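Local coordinates for lipoprotein (Clostridium difficile, PDB 4OTE) that probably serves as a membrane-anchored, methionine-binding lipoprotein that delivers its amino acid to an uptake transporter, at residues Ala157-Pro160 and Ser161-Pro164. Residues are numbered along the deposited sequence; the frame is centred on the assembly and turned at random.
Sequences AQIP and SSLP
Ser162 reaches back to Ile159 in an irregular helical turn, held by one i to i+3 backbone bond and a second, weak one. The turn lies in the loop between strands 150-154 and 168-171, in the periplasmic-binding-protein fold of this NlpA-family lipoprotein. The Ser162 OG lies between its own backbone N and carbonyl carbon (chi1 78°), which folds the hydroxyl back along the turn. From there Ser162 OG donates to Ile159 O at 2.6 Å, in the carbonyl plane and on a lone pair. Ile159 O also accepts from Ser162 N at 3.1 Å, but this donor stands above the carbonyl plane. One residue therefore grips Ile159 O twice, through side chain and main chain. Ser161 has a similar first torsion, and its OG donates to Gln158 O at 3.1 Å, tilted 30° from the plane of that carbonyl. A weak bond follows from Leu163 N to Pro160 O, 3.4 Å long.

The two serines differ in setting. Ser161 is exposed, whereas Ser162 is buried and touches Ala107 of strand 105-109. Ile159 and Leu163 are also buried, and both pack on Ala169 and Ile171 of strand 168-171. The turn thus lays its apolar side on the five-stranded sheet. The Ile159 CG2 methyl is anti to the backbone N and approaches Ser162 OG to 4.0 Å. On the next carbonyl along, Leu163 CG rests 3.8 Å from Pro160 O.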
loop_
_atom_site.group_PDB
_atom_site.type_symbol
_atom_site.label_atom_id
_atom_site.label_comp_id
_atom_site.label_asym_id
_atom_site.label_seq_id
_atom_site.Cartn_x
_atom_site.Cartn_y
_atom_site.Cartn_z
ATOM N N ALA A 157 -11.980 -2.593 0.383
ATOM C CA ALA A 157 -12.342 -3.153 1.691
ATOM C C ALA A 157 -13.072 -4.499 1.598
ATOM O O ALA A 157 -13.078 -5.269 2.555
ATOM C CB ALA A 157 -13.184 -2.157 2.475
ATOM N N GLN A 158 -13.681 -4.778 0.450
ATOM C CA GLN A 158 -14.446 -6.007 0.254
ATOM C C GLN A 158 -13.603 -7.202 -0.212
ATOM O O GLN A 158 -14.056 -8.344 -0.135
ATOM C CB GLN A 158 -15.560 -5.762 -0.763
ATOM C CG GLN A 158 -16.569 -4.713 -0.328
ATOM C CD GLN A 158 -17.598 -4.398 -1.400
ATOM O OE1 GLN A 158 -17.420 -4.727 -2.577
ATOM N NE2 GLN A 158 -18.682 -3.746 -0.996
ATOM N N ILE A 159 -12.384 -6.948 -0.679
ATOM C CA ILE A 159 -11.630 -7.973 -1.407
ATOM C C ILE A 159 -11.184 -9.158 -0.537
ATOM O O ILE A 159 -11.261 -10.300 -0.992
ATOM C CB ILE A 159 -10.429 -7.381 -2.184
ATOM C CG1 ILE A 159 -10.900 -6.271 -3.132
ATOM C CG2 ILE A 159 -9.738 -8.471 -2.994
ATOM C CD1 ILE A 159 -9.782 -5.544 -3.847
ATOM N N PRO A 160 -10.725 -8.908 0.704
ATOM C CA PRO A 160 -10.356 -10.045 1.553
ATOM C C PRO A 160 -11.487 -11.066 1.758
ATOM O O PRO A 160 -11.249 -12.272 1.663
ATOM C CB PRO A 160 -9.968 -9.380 2.874
ATOM C CG PRO A 160 -9.477 -8.033 2.472
ATOM C CD PRO A 160 -10.366 -7.623 1.332
ATOM N N SER A 161 -12.706 -10.591 2.004
ATOM C CA SER A 161 -13.845 -11.493 2.222
ATOM C C SER A 161 -14.360 -12.159 0.936
ATOM O O SER A 161 -15.230 -13.023 1.002
ATOM C CB SER A 161 -14.995 -10.754 2.913
ATOM O OG SER A 161 -15.636 -9.855 2.026
ATOM N N SER A 162 -13.830 -11.760 -0.220
ATOM C CA SER A 162 -14.227 -12.339 -1.506
ATOM C C SER A 162 -13.457 -13.618 -1.877
ATOM O O SER A 162 -13.853 -14.339 -2.802
ATOM C CB SER A 162 -14.041 -11.304 -2.620
ATOM O OG SER A 162 -12.677 -11.185 -2.999
ATOM N N LEU A 163 -12.367 -13.899 -1.164
ATOM C CA LEU A 163 -11.467 -15.005 -1.524
ATOM C C LEU A 163 -12.133 -16.383 -1.608
ATOM O O LEU A 163 -11.760 -17.189 -2.459
ATOM C CB LEU A 163 -10.262 -15.065 -0.573
ATOM C CG LEU A 163 -9.111 -14.110 -0.899
ATOM C CD1 LEU A 163 -8.098 -14.104 0.240
ATOM C CD2 LEU A 163 -8.437 -14.479 -2.214
ATOM N N PRO A 164 -13.106 -16.668 -0.725
ATOM C CA PRO A 164 -13.833 -17.933 -0.861
ATOM C C PRO A 164 -14.695 -18.031 -2.128
ATOM O O PRO A 164 -14.975 -19.134 -2.585
ATOM C CB PRO A 164 -14.717 -17.967 0.393
ATOM C CG PRO A 164 -14.025 -17.084 1.370
ATOM C CD PRO A 164 -13.440 -15.984 0.536
#